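Local coordinates for protein thiol transferase (Phanerochaete chrysosporium, PDB 4F0B) that binds oxidized glutathione and, as a Ure2p-type glutathione transferase, probably carries out glutathione-dependent thiol transfer, at residues E27-V32 with H94-N99; Q130-H135 with N149-E154; I181-W186 with K204-R209. One frame throughout, in Å; residues are numbered along the deposited sequence.

Interaction 1: residues E27-V32 with H94-N99; sequences EELKAV and HFDKEN
The two methyl groups of Leu29 make the whole apolar contact with the chain end that leaves helix 84-95. CD1 of Leu29 lies 3.9 Å from CB of Phe95, and its CD2 is equally close to CB of Asp96, at 3.9 Å. With CG anti to its own carbonyl carbon (chi1 -67°), the leucine reaches straight across the gap, and its side chain meets both neighbours at about a right angle. A branched, flexible aliphatic chain suits this place because one methyl can serve each residue. Phe95 offers only its beta carbon here; its ring leads away, and the side chain touches Pro36. In the thioredoxin-like half of a glutathione transferase, helix 20-33 is the crossover of a beta-alpha-beta unit between the parallel strands 9-13 and 38-42, and helix 84-95 packs beside it on the same side of the sheet. The contact thus joins these two helices where the chain sets off toward helix 109-139. The backbone bonds here belong to that exit. Asp96 centres an inverse gamma turn, with a weak bond from Lys97 N to Phe95 O, and opens a type I turn closed by Asn99 N on Asp96 O at 2.9 Å. Side-chain polarity reinforces the turn: the buried carboxylate of Asp96 is bonded through OD1 to Tyr33 OH and Ala100 N, and through OD2 to Phe101 N and Ser102 OG, which explains an acid in so enclosed a place. One salt bridge within 27-32 lies on the far side of the helix. There Lys30 NZ pairs with Glu27 OE2 at 2.8 Å, meeting the oxygen on its syn side but 26° out of the carboxylate plane, while the same oxygen is also bonded to Tyr38 OH; Glu28 pairs with Arg213.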
loop_
_atom_site.group_PDB
_atom_site.type_symbol
_atom_site.label_atom_id
_atom_site.label_comp_id
_atom_site.label_asym_id
_atom_site.label_seq_id
_atom_site.Cartn_x
_atom_site.Cartn_y
_atom_site.Cartn_z
ATOM N N GLU A 27 -0.937 7.610 20.677
ATOM C CA GLU A 27 -1.736 8.290 21.696
ATOM C C GLU A 27 -3.050 7.556 22.001
ATOM O O GLU A 27 -3.485 7.543 23.154
ATOM C CB GLU A 27 -2.007 9.747 21.288
ATOM C CG GLU A 27 -0.772 10.657 21.313
ATOM C CD GLU A 27 -0.185 10.807 22.712
ATOM O OE1 GLU A 27 -0.931 10.791 23.732
ATOM O OE2 GLU A 27 1.051 10.973 22.836
ATOM N N GLU A 28 -3.665 6.929 21.005
ATOM C CA GLU A 28 -4.859 6.117 21.276
ATOM C C GLU A 28 -4.515 4.947 22.188
ATOM O O GLU A 28 -5.249 4.642 23.140
ATOM C CB GLU A 28 -5.495 5.599 19.985
ATOM C CG GLU A 28 -6.015 6.679 19.009
ATOM C CD GLU A 28 -7.362 7.284 19.407
ATOM O OE1 GLU A 28 -7.902 6.953 20.481
ATOM O OE2 GLU A 28 -7.849 8.110 18.621
ATOM N N LEU A 29 -3.357 4.323 21.929
ATOM C CA LEU A 29 -2.906 3.211 22.771
ATOM C C LEU A 29 -2.600 3.694 24.180
ATOM O O LEU A 29 -2.995 3.059 25.164
ATOM C CB LEU A 29 -1.667 2.562 22.151
ATOM C CG LEU A 29 -1.902 1.847 20.821
ATOM C CD1 LEU A 29 -0.555 1.482 20.186
ATOM C CD2 LEU A 29 -2.755 0.585 21.022
ATOM N N LYS A 30 -1.900 4.817 24.302
ATOM C CA LYS A 30 -1.587 5.361 25.629
ATOM C C LYS A 30 -2.874 5.625 26.441
ATOM O O LYS A 30 -2.902 5.362 27.655
ATOM C CB LYS A 30 -0.749 6.644 25.517
ATOM C CG LYS A 30 0.730 6.426 25.116
ATOM C CD LYS A 30 1.388 7.718 24.648
ATOM C CE LYS A 30 1.352 8.819 25.711
ATOM N NZ LYS A 30 2.154 10.023 25.272
ATOM N N ALA A 31 -3.929 6.117 25.789
ATOM C CA ALA A 31 -5.163 6.425 26.511
ATOM C C ALA A 31 -5.891 5.180 27.004
ATOM O O ALA A 31 -6.580 5.227 28.034
ATOM C CB ALA A 31 -6.088 7.268 25.655
ATOM N N VAL A 32 -5.762 4.076 26.287
ATOM C CA VAL A 32 -6.420 2.830 26.687
ATOM C C VAL A 32 -5.571 1.967 27.626
ATOM O O VAL A 32 -6.088 1.459 28.635
ATOM C CB VAL A 32 -6.842 2.013 25.441
ATOM C CG1 VAL A 32 -7.218 0.559 25.858
ATOM C CG2 VAL A 32 -7.989 2.722 24.722
ATOM N N HIS A 94 1.700 -5.473 18.639
ATOM C CA HIS A 94 2.561 -5.476 19.811
ATOM C C HIS A 94 1.963 -4.822 21.058
ATOM O O HIS A 94 2.322 -5.190 22.180
ATOM C CB HIS A 94 3.907 -4.877 19.435
ATOM C CG HIS A 94 4.743 -5.813 18.629
ATOM N ND1 HIS A 94 4.546 -6.023 17.274
ATOM C CD2 HIS A 94 5.723 -6.665 19.011
ATOM C CE1 HIS A 94 5.391 -6.953 16.860
ATOM N NE2 HIS A 94 6.127 -7.345 17.889
ATOM N N PHE A 95 1.025 -3.898 20.870
ATOM C CA PHE A 95 0.482 -3.114 21.986
ATOM C C PHE A 95 -1.030 -3.074 22.126
ATOM O O PHE A 95 -1.525 -2.672 23.172
ATOM C CB PHE A 95 1.026 -1.665 21.926
ATOM C CG PHE A 95 2.522 -1.575 22.046
ATOM C CD1 PHE A 95 3.141 -1.687 23.287
ATOM C CD2 PHE A 95 3.314 -1.401 20.910
ATOM C CE1 PHE A 95 4.521 -1.604 23.392
ATOM C CE2 PHE A 95 4.696 -1.326 21.025
ATOM C CZ PHE A 95 5.289 -1.427 22.260
ATOM N N ASP A 96 -1.784 -3.510 21.123
ATOM C CA ASP A 96 -3.235 -3.429 21.216
ATOM C C ASP A 96 -3.786 -4.789 21.646
ATOM O O ASP A 96 -4.495 -5.461 20.895
ATOM C CB ASP A 96 -3.818 -2.968 19.867
ATOM C CG ASP A 96 -5.314 -2.700 19.917
ATOM O OD1 ASP A 96 -5.853 -2.478 21.020
ATOM O OD2 ASP A 96 -5.941 -2.663 18.841
ATOM N N LYS A 97 -3.443 -5.175 22.878
ATOM C CA LYS A 97 -3.696 -6.539 23.342
ATOM C C LYS A 97 -5.170 -6.916 23.459
ATOM O O LYS A 97 -5.518 -8.096 23.392
ATOM C CB LYS A 97 -2.952 -6.804 24.658
ATOM C CG LYS A 97 -1.438 -6.985 24.436
ATOM C CD LYS A 97 -1.163 -7.899 23.228
ATOM C CE LYS A 97 0.332 -8.020 22.935
ATOM N NZ LYS A 97 0.615 -8.901 21.752
ATOM N N GLU A 98 -6.034 -5.916 23.603
ATOM C CA GLU A 98 -7.472 -6.164 23.650
ATOM C C GLU A 98 -8.169 -5.820 22.339
ATOM O O GLU A 98 -9.404 -5.777 22.298
ATOM C CB GLU A 98 -8.108 -5.401 24.813
ATOM C CG GLU A 98 -7.625 -5.898 26.179
ATOM C CD GLU A 98 -7.952 -4.937 27.300
ATOM O OE1 GLU A 98 -9.024 -4.296 27.248
ATOM O OE2 GLU A 98 -7.133 -4.810 28.237
ATOM N N ASN A 99 -7.391 -5.574 21.283
ATOM C CA ASN A 99 -7.975 -5.311 19.964
ATOM C C ASN A 99 -9.030 -4.198 19.995
ATOM O O ASN A 99 -10.149 -4.324 19.484
ATOM C CB ASN A 99 -8.517 -6.620 19.371
ATOM C CG ASN A 99 -7.400 -7.576 18.979
ATOM O OD1 ASN A 99 -7.218 -8.626 19.598
ATOM N ND2 ASN A 99 -6.628 -7.200 17.978
#

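Interaction 2: residues Q130-H135 with N149-E154; sequences QGQANH and NRYLNE. With GDS (oxidized glutathione disulfide), chain D.
Gln132 sets its CB over one face of the Tyr151 ring, 3.6 Å from the centroid and 15° off the normal: a CH-pi contact. The two side chains run side by side and point the same way, yet the bend at chi2 of Gln132 leads its amide away from the ring and turns it 85° from the ring plane. The opposite face of Tyr151 is covered by CG of Arg150, so that the phenol is sandwiched between two aliphatic chain sections. Next to it the backbones come close, with CA of Ala133 4.7 Å from CA of Tyr151. A small alanine suits so near an approach: its CB lies 3.8 Å from Tyr151 CB and 4.2 Å from Leu152 CD2. The axes of 130-135 and 149-154, roughly antiparallel, approach to 8.0 Å in the all-helical half of the glutathione transferase fold. Arg150, with CG anti to its backbone N and the chain extended to NE, presents its guanidinium edge to a terminal carboxylate of the oxidized glutathione held by the second subunit: NH1 bonds to OE8 of the ligand at 2.9 Å and NH2 to OE7 at 2.9 Å, while NE makes a weak bond to Tyr151 OH. The polar ends of the pair are exchanged across the dimer, Gln132 OE1 with Tyr151 OH of the second subunit and the reverse. Across the two segments the contact is apolar, with no hydrogen bond; the polar ends reach a second subunit and a ligand, and the paired Arg150 bonds would be expected to stabilise the carboxylate as an anion.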
loop_
_atom_site.group_PDB
_atom_site.type_symbol
_atom_site.label_atom_id
_atom_site.label_comp_id
_atom_site.label_asym_id
_atom_site.label_seq_id
_atom_site.Cartn_x
_atom_site.Cartn_y
_atom_site.Cartn_z
ATOM N N GLN A 130 -3.709 11.394 -3.825
ATOM C CA GLN A 130 -3.915 12.693 -3.207
ATOM C C GLN A 130 -2.556 13.395 -3.019
ATOM O O GLN A 130 -2.466 14.621 -3.168
ATOM C CB GLN A 130 -4.671 12.542 -1.891
ATOM C CG GLN A 130 -5.201 13.899 -1.358
ATOM C CD GLN A 130 -5.896 13.758 -0.039
ATOM O OE1 GLN A 130 -6.353 12.668 0.311
ATOM N NE2 GLN A 130 -5.972 14.839 0.705
ATOM N N GLY A 131 -1.492 12.605 -2.839
ATOM C CA GLY A 131 -0.155 13.175 -2.754
ATOM C C GLY A 131 0.257 13.797 -4.088
ATOM O O GLY A 131 0.932 14.839 -4.111
ATOM N N GLN A 132 -0.167 13.188 -5.207
ATOM C CA GLN A 132 0.159 13.762 -6.522
ATOM C C GLN A 132 -0.683 15.002 -6.736
ATOM O O GLN A 132 -0.200 15.972 -7.330
ATOM C CB GLN A 132 -0.074 12.767 -7.661
ATOM C CG GLN A 132 0.755 11.457 -7.559
ATOM C CD GLN A 132 2.126 11.652 -6.948
ATOM O OE1 GLN A 132 3.030 12.247 -7.557
ATOM N NE2 GLN A 132 2.287 11.159 -5.732
ATOM N N ALA A 133 -1.951 14.969 -6.308
ATOM C CA ALA A 133 -2.772 16.176 -6.406
ATOM C C ALA A 133 -2.144 17.335 -5.642
ATOM O O ALA A 133 -2.048 18.443 -6.145
ATOM C CB ALA A 133 -4.180 15.903 -5.879
ATOM N N ASN A 134 -1.647 17.048 -4.432
ATOM C CA ASN A 134 -0.984 18.091 -3.669
ATOM C C ASN A 134 0.261 18.554 -4.392
ATOM O O ASN A 134 0.528 19.762 -4.466
ATOM C CB ASN A 134 -0.580 17.543 -2.311
ATOM C CG ASN A 134 -1.743 17.471 -1.334
ATOM O OD1 ASN A 134 -2.862 17.888 -1.634
ATOM N ND2 ASN A 134 -1.466 16.905 -0.146
ATOM N N HIS A 135 1.018 17.608 -4.956
ATOM C CA HIS A 135 2.228 18.036 -5.668
ATOM C C HIS A 135 1.889 19.033 -6.791
ATOM O O HIS A 135 2.411 20.135 -6.839
ATOM C CB HIS A 135 2.996 16.871 -6.277
ATOM C CG HIS A 135 4.235 17.349 -6.963
ATOM N ND1 HIS A 135 5.329 17.795 -6.251
ATOM C CD2 HIS A 135 4.517 17.564 -8.271
ATOM C CE1 HIS A 135 6.247 18.222 -7.094
ATOM N NE2 HIS A 135 5.779 18.104 -8.324
ATOM N N ASN A 149 -5.830 18.378 -12.787
ATOM C CA ASN A 149 -7.154 17.794 -12.949
ATOM C C ASN A 149 -7.127 16.272 -12.835
ATOM O O ASN A 149 -8.012 15.665 -12.223
ATOM C CB ASN A 149 -7.762 18.232 -14.282
ATOM C CG ASN A 149 -8.089 19.700 -14.295
ATOM O OD1 ASN A 149 -8.295 20.300 -13.246
ATOM N ND2 ASN A 149 -8.141 20.289 -15.482
ATOM N N ARG A 150 -6.126 15.631 -13.427
ATOM C CA ARG A 150 -6.073 14.166 -13.337
ATOM C C ARG A 150 -6.102 13.708 -11.882
ATOM O O ARG A 150 -6.867 12.811 -11.492
ATOM C CB ARG A 150 -4.809 13.614 -14.014
ATOM C CG ARG A 150 -4.500 12.187 -13.604
ATOM C CD ARG A 150 -3.460 11.558 -14.568
ATOM N NE ARG A 150 -2.986 10.263 -14.098
ATOM C CZ ARG A 150 -3.644 9.108 -14.232
ATOM N NH1 ARG A 150 -4.835 9.052 -14.855
ATOM N NH2 ARG A 150 -3.118 8.016 -13.684
ATOM N N TYR A 151 -5.240 14.312 -11.062
ATOM C CA TYR A 151 -5.122 13.824 -9.680
ATOM C C TYR A 151 -6.206 14.350 -8.771
ATOM O O TYR A 151 -6.582 13.624 -7.851
ATOM C CB TYR A 151 -3.685 14.024 -9.118
ATOM C CG TYR A 151 -2.713 13.201 -9.922
ATOM C CD1 TYR A 151 -2.752 11.808 -9.829
ATOM C CD2 TYR A 151 -1.834 13.797 -10.827
ATOM C CE1 TYR A 151 -1.933 11.010 -10.628
ATOM C CE2 TYR A 151 -0.992 13.025 -11.622
ATOM C CZ TYR A 151 -1.053 11.638 -11.532
ATOM O OH TYR A 151 -0.245 10.854 -12.328
ATOM N N LEU A 152 -6.772 15.527 -9.027
ATOM C CA LEU A 152 -7.980 15.918 -8.302
ATOM C C LEU A 152 -9.140 14.979 -8.655
ATOM O O LEU A 152 -9.848 14.509 -7.741
ATOM C CB LEU A 152 -8.327 17.376 -8.565
ATOM C CG LEU A 152 -7.484 18.420 -7.845
ATOM C CD1 LEU A 152 -7.905 19.818 -8.309
ATOM C CD2 LEU A 152 -7.618 18.309 -6.328
ATOM N N ASN A 153 -9.301 14.648 -9.930
ATOM C CA ASN A 153 -10.379 13.757 -10.315
ATOM C C ASN A 153 -10.196 12.364 -9.758
ATOM O O ASN A 153 -11.167 11.740 -9.315
ATOM C CB ASN A 153 -10.537 13.721 -11.829
ATOM C CG ASN A 153 -11.192 14.987 -12.349
ATOM O OD1 ASN A 153 -11.847 15.726 -11.600
ATOM N ND2 ASN A 153 -10.995 15.259 -13.629
ATOM N N GLU A 154 -8.964 11.844 -9.773
ATOM C CA GLU A 154 -8.739 10.526 -9.203
ATOM C C GLU A 154 -8.961 10.542 -7.688
ATOM O O GLU A 154 -9.530 9.583 -7.130
ATOM C CB GLU A 154 -7.325 10.023 -9.551
ATOM C CG GLU A 154 -6.988 8.689 -8.931
ATOM C CD GLU A 154 -7.876 7.528 -9.352
ATOM O OE1 GLU A 154 -8.663 7.643 -10.324
ATOM O OE2 GLU A 154 -7.776 6.509 -8.641
HETATM N N1 GDS D . -3.726 -0.804 -5.651
HETATM C CA1 GDS D . -4.421 -1.762 -6.584
HETATM C C1 GDS D . -3.884 -3.179 -6.317
HETATM O OE1 GDS D . -2.697 -3.293 -5.894
HETATM O OE2 GDS D . -4.667 -4.148 -6.500
HETATM C CB1 GDS D . -4.163 -1.353 -8.017
HETATM C CG1 GDS D . -4.977 -2.200 -9.048
HETATM C CD1 GDS D . -4.952 -1.540 -10.383
HETATM O O1 GDS D . -4.391 -0.462 -10.610
HETATM N N2 GDS D . -5.654 -2.224 -11.336
HETATM C CA2 GDS D . -5.752 -1.705 -12.687
HETATM C C2 GDS D . -7.214 -1.572 -13.095
HETATM O O2 GDS D . -8.095 -2.442 -12.803
HETATM C CB2 GDS D . -5.142 -2.649 -13.725
HETATM S SG2 GDS D . -3.367 -2.989 -13.364
HETATM N N3 GDS D . -7.497 -0.479 -13.851
HETATM C CA3 GDS D . -8.854 -0.237 -14.382
HETATM C C3 GDS D . -9.420 1.123 -14.070
HETATM O OE3 GDS D . -10.585 1.321 -14.460
HETATM O OE4 GDS D . -8.698 1.930 -13.466
HETATM N N4 GDS D . -1.891 0.989 -11.006
HETATM C CA4 GDS D . -1.202 1.705 -9.893
HETATM C C4 GDS D . -0.865 0.832 -8.729
HETATM O OE5 GDS D . -0.794 -0.409 -8.890
HETATM O OE6 GDS D . -0.624 1.446 -7.686
HETATM C C5 GDS D . -1.746 1.417 -12.261
HETATM O O5 GDS D . -1.003 2.388 -12.563
HETATM C CA5 GDS D . -2.516 0.626 -13.323
HETATM N N5 GDS D . -2.972 1.573 -14.326
HETATM C CB5 GDS D . -1.507 -0.390 -13.889
HETATM S SG5 GDS D . -2.338 -1.651 -14.970
HETATM C CA6 GDS D . -6.334 4.154 -14.324
HETATM C C6 GDS D . -5.545 5.458 -14.286
HETATM O OE7 GDS D . -4.335 5.408 -13.990
HETATM O OE8 GDS D . -6.162 6.500 -14.539
HETATM N N6 GDS D . -7.780 4.416 -14.308
HETATM C CB6 GDS D . -5.978 3.349 -15.595
HETATM C CG6 GDS D . -4.531 2.800 -15.661
HETATM C CD6 GDS D . -4.261 1.770 -14.588
HETATM O O6 GDS D . -5.120 1.146 -13.989
#

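Interaction 3: residues I181-W186 with K204-R209; sequences IKIFGW and KAWVER. With GDS (oxidized glutathione disulfide), chain C.
The indole of Trp206 drives its CH2 corner against the backbone of helix 178-187, where it lies 3.6 Å from Phe184 N and 3.6 Å from CG2 of Ile183. With CG anti to its backbone N (chi1 165°), the tryptophan spans the space between the axes of 181-186 and 204-209, which are 10.5 Å apart at closest and cross at 101°, a gap too wide for a small residue to bridge. Its NE1 is bonded to Asp180 OD1, which satisfies NE1 and helps hold the ring's orientation. Phe184 meets the other helix with its ring edge, CE1 lying 3.6 Å from Val207 O and 4.0 Å from Val207 CG1. In the all-helical domain of glutathione transferases, helix 178-187 is a central helix, and here Ile183 also packs on Ala122 and Leu162, while Phe184 reaches Ile24 of the thioredoxin-like domain. Looser ground lies beyond Val207, which is only partly buried; Glu208 faces solvent. The side of helix 178-187 facing the ligand differs again. Trp186 CH2 approaches CB5 of the bound oxidized glutathione to 3.5 Å, obliquely, and its NE1 is bonded to Asn18 OD1, a bond that probably helps position Asn18, whose ND2 bonds to the ligand. Replacing Trp186 by an alanine would probably open a gap beside the ligand's CB5 methylene and deprive Asn18 OD1 of its indole donor. Lys182 NZ is hydrogen-bonded to Thr84 OG1 and stands 3.9 Å from the carboxylate atom OE1 of the ligand, too long for a bond but probably a favourable charge.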
loop_
_atom_site.group_PDB
_atom_site.type_symbol
_atom_site.label_atom_id
_atom_site.label_comp_id
_atom_site.label_asym_id
_atom_site.label_seq_id
_atom_site.Cartn_x
_atom_site.Cartn_y
_atom_site.Cartn_z
ATOM N N ILE A 181 -7.575 5.487 10.960
ATOM C CA ILE A 181 -6.440 6.336 11.290
ATOM C C ILE A 181 -5.569 6.606 10.060
ATOM O O ILE A 181 -5.192 7.754 9.793
ATOM C CB ILE A 181 -5.642 5.756 12.485
ATOM C CG1 ILE A 181 -6.485 5.813 13.775
ATOM C CG2 ILE A 181 -4.305 6.501 12.677
ATOM C CD1 ILE A 181 -5.926 4.936 14.917
ATOM N N LYS A 182 -5.270 5.560 9.298
ATOM C CA LYS A 182 -4.452 5.713 8.101
ATOM C C LYS A 182 -5.037 6.707 7.116
ATOM O O LYS A 182 -4.335 7.624 6.626
ATOM C CB LYS A 182 -4.259 4.362 7.412
ATOM C CG LYS A 182 -3.641 4.479 6.000
ATOM C CD LYS A 182 -2.223 5.038 5.994
ATOM C CE LYS A 182 -1.822 5.425 4.546
ATOM N NZ LYS A 182 -0.585 6.263 4.530
ATOM N N ILE A 183 -6.328 6.562 6.823
ATOM C CA ILE A 183 -6.928 7.438 5.833
ATOM C C ILE A 183 -7.172 8.843 6.371
ATOM O O ILE A 183 -7.047 9.820 5.614
ATOM C CB ILE A 183 -8.232 6.840 5.288
ATOM C CG1 ILE A 183 -7.898 5.502 4.615
ATOM C CG2 ILE A 183 -8.878 7.813 4.278
ATOM C CD1 ILE A 183 -9.100 4.705 4.060
ATOM N N PHE A 184 -7.492 8.933 7.668
ATOM C CA PHE A 184 -7.778 10.211 8.296
ATOM C C PHE A 184 -6.653 11.236 8.114
ATOM O O PHE A 184 -6.907 12.420 7.914
ATOM C CB PHE A 184 -8.109 10.011 9.782
ATOM C CG PHE A 184 -8.186 11.294 10.548
ATOM C CD1 PHE A 184 -9.336 12.073 10.481
ATOM C CD2 PHE A 184 -7.118 11.720 11.347
ATOM C CE1 PHE A 184 -9.412 13.282 11.180
ATOM C CE2 PHE A 184 -7.190 12.912 12.035
ATOM C CZ PHE A 184 -8.317 13.686 11.965
ATOM N N GLY A 185 -5.401 10.795 8.167
ATOM C CA GLY A 185 -4.309 11.747 7.997
ATOM C C GLY A 185 -4.372 12.505 6.671
ATOM O O GLY A 185 -4.015 13.706 6.629
ATOM N N TRP A 186 -4.798 11.793 5.613
ATOM C CA TRP A 186 -5.025 12.409 4.309
ATOM C C TRP A 186 -6.366 13.141 4.205
ATOM O O TRP A 186 -6.449 14.246 3.654
ATOM C CB TRP A 186 -4.887 11.357 3.202
ATOM C CG TRP A 186 -3.457 10.994 2.943
ATOM C CD1 TRP A 186 -2.766 9.926 3.462
ATOM C CD2 TRP A 186 -2.566 11.714 2.117
ATOM N NE1 TRP A 186 -1.452 9.955 3.006
ATOM C CE2 TRP A 186 -1.307 11.045 2.172
ATOM C CE3 TRP A 186 -2.699 12.880 1.333
ATOM C CZ2 TRP A 186 -0.194 11.483 1.439
ATOM C CZ3 TRP A 186 -1.581 13.329 0.612
ATOM C CH2 TRP A 186 -0.339 12.619 0.677
ATOM N N LYS A 204 -17.054 13.557 5.316
ATOM C CA LYS A 204 -16.955 14.775 6.103
ATOM C C LYS A 204 -17.296 14.523 7.578
ATOM O O LYS A 204 -16.545 14.950 8.484
ATOM C CB LYS A 204 -17.876 15.854 5.526
ATOM C CG LYS A 204 -17.668 17.239 6.147
ATOM C CD LYS A 204 -18.745 18.221 5.671
ATOM C CE LYS A 204 -18.467 19.637 6.204
ATOM N NZ LYS A 204 -19.545 20.633 5.893
ATOM N N ALA A 205 -18.406 13.825 7.823
ATOM C CA ALA A 205 -18.829 13.565 9.214
ATOM C C ALA A 205 -17.841 12.641 9.931
ATOM O O ALA A 205 -17.656 12.723 11.156
ATOM C CB ALA A 205 -20.253 12.968 9.247
ATOM N N TRP A 206 -17.230 11.750 9.173
ATOM C CA TRP A 206 -16.222 10.827 9.709
ATOM C C TRP A 206 -14.929 11.568 10.092
ATOM O O TRP A 206 -14.394 11.362 11.193
ATOM C CB TRP A 206 -16.034 9.693 8.697
ATOM C CG TRP A 206 -14.832 8.812 8.831
ATOM C CD1 TRP A 206 -14.723 7.634 9.529
ATOM C CD2 TRP A 206 -13.620 8.966 8.115
ATOM N NE1 TRP A 206 -13.490 7.067 9.301
ATOM C CE2 TRP A 206 -12.782 7.876 8.454
ATOM C CE3 TRP A 206 -13.152 9.926 7.224
ATOM C CZ2 TRP A 206 -11.467 7.742 7.944
ATOM C CZ3 TRP A 206 -11.852 9.814 6.727
ATOM C CH2 TRP A 206 -11.026 8.723 7.076
ATOM N N VAL A 207 -14.475 12.494 9.248
ATOM C CA VAL A 207 -13.341 13.341 9.593
ATOM C C VAL A 207 -13.641 14.119 10.868
ATOM O O VAL A 207 -12.812 14.181 11.768
ATOM C CB VAL A 207 -12.992 14.329 8.439
ATOM C CG1 VAL A 207 -12.006 15.418 8.934
ATOM C CG2 VAL A 207 -12.404 13.557 7.224
ATOM N N GLU A 208 -14.838 14.700 10.957
ATOM C CA GLU A 208 -15.188 15.508 12.120
ATOM C C GLU A 208 -15.201 14.682 13.411
ATOM O O GLU A 208 -14.670 15.147 14.460
ATOM C CB GLU A 208 -16.521 16.178 11.866
ATOM C CG GLU A 208 -16.394 17.272 10.818
ATOM C CD GLU A 208 -17.718 17.878 10.370
ATOM O OE1 GLU A 208 -18.786 17.341 10.730
ATOM O OE2 GLU A 208 -17.669 18.893 9.633
ATOM N N ARG A 209 -15.757 13.469 13.368
ATOM C CA ARG A 209 -15.826 12.701 14.615
ATOM C C ARG A 209 -14.460 12.205 15.066
ATOM O O ARG A 209 -14.241 11.990 16.275
ATOM C CB ARG A 209 -16.881 11.576 14.577
ATOM C CG ARG A 209 -16.560 10.371 13.705
ATOM C CD ARG A 209 -17.664 9.261 13.797
ATOM N NE ARG A 209 -18.947 9.786 13.320
ATOM C CZ ARG A 209 -19.374 9.713 12.057
ATOM N NH1 ARG A 209 -20.533 10.286 11.727
ATOM N NH2 ARG A 209 -18.703 9.049 11.118
HETATM N N1 GDS C . 4.382 5.047 1.431
HETATM C CA1 GDS C . 5.073 5.847 2.490
HETATM C C1 GDS C . 4.303 5.638 3.822
HETATM O OE1 GDS C . 3.085 5.364 3.769
HETATM O OE2 GDS C . 4.954 5.739 4.879
HETATM C CB1 GDS C . 5.019 7.338 2.119
HETATM C CG1 GDS C . 5.813 8.210 3.109
HETATM C CD1 GDS C . 5.991 9.604 2.523
HETATM O O1 GDS C . 5.537 9.983 1.451
HETATM N N2 GDS C . 6.791 10.436 3.271
HETATM C CA2 GDS C . 7.074 11.824 2.884
HETATM C C2 GDS C . 8.568 12.055 2.918
HETATM O O2 GDS C . 9.285 11.600 3.847
HETATM C CB2 GDS C . 6.438 12.846 3.824
HETATM S SG2 GDS C . 4.664 12.678 4.032
HETATM N N3 GDS C . 9.040 12.795 1.897
HETATM C CA3 GDS C . 10.469 13.118 1.844
HETATM C C3 GDS C . 11.079 12.818 0.524
HETATM O OE3 GDS C . 12.305 13.033 0.430
HETATM O OE4 GDS C . 10.357 12.354 -0.399
HETATM N N4 GDS C . 3.329 10.678 -0.271
HETATM C CA4 GDS C . 2.641 9.729 -1.131
HETATM C C4 GDS C . 2.051 8.494 -0.373
HETATM O OE5 GDS C . 1.792 8.577 0.845
HETATM O OE6 GDS C . 1.872 7.481 -1.071
HETATM C C5 GDS C . 3.305 11.979 -0.571
HETATM O O5 GDS C . 2.704 12.424 -1.578
HETATM C CA5 GDS C . 4.063 12.912 0.356
HETATM N N5 GDS C . 4.726 13.975 -0.437
HETATM C CB5 GDS C . 3.022 13.469 1.352
HETATM S SG5 GDS C . 3.817 14.386 2.666
HETATM C CA6 GDS C . 8.287 13.789 -2.692
HETATM C C6 GDS C . 7.600 13.946 -4.063
HETATM O OE7 GDS C . 6.517 13.349 -4.256
HETATM O OE8 GDS C . 8.210 14.626 -4.926
HETATM N N6 GDS C . 9.722 13.639 -2.925
HETATM C CB6 GDS C . 8.017 15.040 -1.797
HETATM C CG6 GDS C . 6.550 15.265 -1.328
HETATM C CD6 GDS C . 6.088 14.144 -0.442
HETATM O O6 GDS C . 6.814 13.401 0.200
#

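How the interactions relate
Interaction 3 lies nearest the middle of the chain, its centre about 10 Å from the chain's centre, and is a core contact of bulky apolar groups. Interactions 1 and 2 are buried too, but sit farther out, on opposite sides of the chain's centre. Interaction 1 belongs to the thioredoxin-like domain and carries no ligand, whereas the other two join helices of the all-helical domain. These two touch directly: Gln130 NE2 probably bonds to Trp186 O, and Gly131, lacking a side chain, lets Trp186 pack close. Trp186 and Gly131 both touch the oxidized glutathione of their own subunit's pocket, while Arg150 of interaction 2 reaches the ligand held by the second subunit.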